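Local coordinates for cell cycle regulatory protein GcrA (Caulobacter crescentus, PDB 5YIU) that activates transcription as a cell cycle regulator, binding DNA through its small N-terminal three-helix domain, at residues A[10-15]-A[41-46]. Residues are numbered along the deposited sequence; the frame is centred on the assembly and turned at random. Where two conformers were deposited one is given.
Sequences ERVSTL and IGKVHR
Leu15 reaches across to helix 37-47 with both of its methyl groups, each taking a different partner. Leu15 CD2 packs against Val44 CG2 at 3.8 Å, a meeting of two buried side chains, while Leu15 CD1 rests on the aliphatic root of Lys43, 4.0 Å from Lys43 CG. Leu15 CG lies anti to the backbone N (chi1 179°), which carries the branched end out toward the other helix, and Val40, Leu47 and Trp7 also touch this side chain. This is the more enclosed part of the contact, although the short helical segments 10-15 and 41-46 run nearly perpendicular, at 88°, with axes still 11.4 Å apart, so that side chains alone span the gap. Three short helices make up this DNA-binding domain of the helix-turn-helix clan; 25-32 and 37-47 probably form the motif itself, with 37-47 the likely recognition helix, and the contact packs helix 9-21 against it near the domain centre. Toward solvent lie Val12 and Lys43, both partly exposed, with Leu47 also touching Val12. The lysine chain is bent at chi2 (59°), and beyond CG it leads away from Leu15 to bring Lys43 CE within 3.8 Å of Val12 CG2, the two side chains crossing at about a right angle. Lys43 NZ then turns away from Val12 CG2, 4.2 Å from it.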
ATOM      1  N   GLU A  10     -10.091  -2.043  -3.186  1.00 11.25           N
ATOM      2  CA  GLU A  10      -9.207  -2.926  -3.931  1.00 12.32           C
ATOM      3  C   GLU A  10      -7.739  -2.707  -3.568  1.00 10.83           C
ATOM      4  O   GLU A  10      -6.973  -3.654  -3.439  1.00 11.08           O
ATOM      5  CB  GLU A  10      -9.410  -2.782  -5.444  1.00 15.33           C
ATOM      6  CG  GLU A  10      -8.631  -3.821  -6.243  1.00 26.67           C
ATOM      7  CD  GLU A  10      -8.706  -3.608  -7.740  1.00 41.82           C
ATOM      8  OE1 GLU A  10      -9.471  -2.726  -8.184  1.00 52.43           O
ATOM      9  OE2 GLU A  10      -7.995  -4.328  -8.474  1.00 61.90           O
ATOM     10  N   ARG A  11      -7.336  -1.453  -3.419  1.00  9.89           N
ATOM     11  CA  ARG A  11      -5.947  -1.166  -3.110  1.00  9.44           C
ATOM     12  C   ARG A  11      -5.590  -1.654  -1.709  1.00  8.60           C
ATOM     13  O   ARG A  11      -4.507  -2.190  -1.490  1.00  8.63           O
ATOM     14  CB  ARG A  11      -5.653   0.321  -3.297  1.00  8.16           C
ATOM     15  CG  ARG A  11      -5.616   0.707  -4.774  1.00  9.72           C
ATOM     16  CD  ARG A  11      -5.552   2.203  -4.991  1.00 15.03           C
ATOM     17  NE  ARG A  11      -4.241   2.731  -4.665  1.00 13.98           N
ATOM     18  CZ  ARG A  11      -3.220   2.784  -5.515  1.00 17.74           C
ATOM     19  NH1 ARG A  11      -2.056   3.281  -5.127  1.00 12.98           N
ATOM     20  NH2 ARG A  11      -3.357   2.338  -6.751  1.00 23.86           N
ATOM     21  N   VAL A  12      -6.533  -1.525  -0.784  1.00  8.17           N
ATOM     22  CA  VAL A  12      -6.350  -2.026   0.574  1.00  9.43           C
ATOM     23  C   VAL A  12      -6.254  -3.552   0.578  1.00  9.68           C
ATOM     24  O   VAL A  12      -5.377  -4.116   1.219  1.00  9.97           O
ATOM     25  CB  VAL A  12      -7.474  -1.533   1.510  1.00  7.91           C
ATOM     26  CG1 VAL A  12      -7.389  -2.213   2.861  1.00 10.03           C
ATOM     27  CG2 VAL A  12      -7.396  -0.008   1.675  1.00  8.64           C
ATOM     28  N   SER A  13      -7.150  -4.214  -0.140  1.00  8.82           N
ATOM     29  CA  SER A  13      -7.128  -5.670  -0.210  0.57 10.06           C
ATOM     30  C   SER A  13      -5.818  -6.177  -0.801  1.00  9.22           C
ATOM     31  O   SER A  13      -5.237  -7.143  -0.293  1.00 10.15           O
ATOM     32  CB  SER A  13      -8.318  -6.175  -1.022  0.57 11.02           C
ATOM     33  OG  SER A  13      -8.264  -7.584  -1.199  0.57 10.20           O
ATOM     34  N   THR A  14      -5.349  -5.531  -1.856  1.00  9.10           N
ATOM     35  CA  THR A  14      -4.083  -5.885  -2.474  1.00 10.65           C
ATOM     36  C   THR A  14      -2.906  -5.667  -1.522  1.00  9.00           C
ATOM     37  O   THR A  14      -2.033  -6.526  -1.384  1.00 10.43           O
ATOM     38  CB  THR A  14      -3.875  -5.074  -3.756  1.00 10.52           C
ATOM     39  OG1 THR A  14      -4.873  -5.453  -4.713  1.00 16.49           O
ATOM     40  CG2 THR A  14      -2.493  -5.302  -4.347  1.00 14.19           C
ATOM     41  N   LEU A  15      -2.877  -4.515  -0.861  1.00  8.85           N
ATOM     42  CA  LEU A  15      -1.798  -4.228   0.075  1.00  8.15           C
ATOM     43  C   LEU A  15      -1.751  -5.280   1.171  1.00  9.29           C
ATOM     44  O   LEU A  15      -0.677  -5.793   1.519  1.00  7.68           O
ATOM     45  CB  LEU A  15      -1.980  -2.833   0.678  1.00  8.80           C
ATOM     46  CG  LEU A  15      -0.933  -2.390   1.712  1.00  9.02           C
ATOM     47  CD1 LEU A  15      -0.712  -0.878   1.644  1.00 10.44           C
ATOM     48  CD2 LEU A  15      -1.359  -2.775   3.118  1.00 11.43           C
ATOM     49  N   ILE A  41       4.035   1.991   3.981  1.00  7.69           N
ATOM     50  CA  ILE A  41       4.341   1.705   5.382  1.00  8.73           C
ATOM     51  C   ILE A  41       3.333   2.371   6.319  1.00  7.51           C
ATOM     52  O   ILE A  41       2.809   1.739   7.239  1.00  7.22           O
ATOM     53  CB  ILE A  41       5.784   2.125   5.746  1.00  7.66           C
ATOM     54  CG1 ILE A  41       6.779   1.193   5.042  1.00  9.60           C
ATOM     55  CG2 ILE A  41       5.990   2.108   7.266  1.00  9.96           C
ATOM     56  CD1 ILE A  41       8.242   1.644   5.120  1.00 10.56           C
ATOM     57  N   GLY A  42       3.025   3.637   6.067  1.00  7.96           N
ATOM     58  CA  GLY A  42       2.042   4.313   6.884  1.00  7.96           C
ATOM     59  C   GLY A  42       0.694   3.617   6.882  1.00  7.26           C
ATOM     60  O   GLY A  42       0.030   3.515   7.925  1.00  8.51           O
ATOM     61  N   LYS A  43       0.259   3.163   5.711  1.00  7.44           N
ATOM     62  CA  LYS A  43      -1.018   2.465   5.607  1.00  7.61           C
ATOM     63  C   LYS A  43      -1.000   1.120   6.334  1.00  6.62           C
ATOM     64  O   LYS A  43      -1.972   0.769   7.000  1.00  8.64           O
ATOM     65  CB  LYS A  43      -1.416   2.294   4.136  1.00  8.08           C
ATOM     66  CG  LYS A  43      -2.776   1.651   3.917  1.00  7.17           C
ATOM     67  CD  LYS A  43      -3.896   2.443   4.566  1.00  8.11           C
ATOM     68  CE  LYS A  43      -5.248   1.903   4.143  1.00  8.27           C
ATOM     69  NZ  LYS A  43      -6.360   2.637   4.819  1.00  9.82           N
ATOM     70  N   VAL A  44       0.085   0.359   6.186  1.00  7.18           N
ATOM     71  CA  VAL A  44       0.267  -0.878   6.951  1.00  8.41           C
ATOM     72  C   VAL A  44       0.125  -0.598   8.447  1.00  8.73           C
ATOM     73  O   VAL A  44      -0.547  -1.339   9.175  1.00 10.04           O
ATOM     74  CB  VAL A  44       1.646  -1.492   6.672  1.00  8.74           C
ATOM     75  CG1 VAL A  44       1.969  -2.586   7.680  1.00 10.08           C
ATOM     76  CG2 VAL A  44       1.718  -2.033   5.240  1.00  9.61           C
ATOM     77  N   HIS A  45       0.738   0.488   8.893  1.00  9.41           N
ATOM     78  CA  HIS A  45       0.599   0.906  10.271  1.00  8.77           C
ATOM     79  C   HIS A  45      -0.853   1.189  10.660  1.00 10.07           C
ATOM     80  O   HIS A  45      -1.337   0.707  11.682  1.00 11.07           O
ATOM     81  CB  HIS A  45       1.463   2.137  10.532  1.00 12.76           C
ATOM     82  CG  HIS A  45       1.479   2.562  11.962  1.00 16.00           C
ATOM     83  ND1 HIS A  45       0.862   3.712  12.406  1.00 32.77           N
ATOM     84  CD2 HIS A  45       2.028   1.981  13.055  1.00 19.51           C
ATOM     85  CE1 HIS A  45       1.040   3.826  13.711  1.00 17.33           C
ATOM     86  NE2 HIS A  45       1.743   2.789  14.129  1.00 25.83           N
ATOM     87  N   ARG A  46      -1.559   1.966   9.849  1.00  9.72           N
ATOM     88  CA  ARG A  46      -2.952   2.295  10.175  1.00 10.20           C
ATOM     89  C   ARG A  46      -3.886   1.082  10.149  1.00 12.12           C
ATOM     90  O   ARG A  46      -4.889   1.043  10.866  1.00 12.21           O
ATOM     91  CB  ARG A  46      -3.469   3.425   9.278  1.00 11.50           C
ATOM     92  CG  ARG A  46      -2.684   4.716   9.461  1.00  9.47           C
ATOM     93  CD  ARG A  46      -3.386   5.926   8.888  1.00 10.64           C
ATOM     94  NE  ARG A  46      -3.657   5.849   7.451  1.00  9.36           N
ATOM     95  CZ  ARG A  46      -2.764   6.063   6.487  1.00  9.72           C
ATOM     96  NH1 ARG A  46      -3.159   5.997   5.220  1.00  8.62           N
ATOM     97  NH2 ARG A  46      -1.495   6.321   6.778  1.00  9.42           N
TER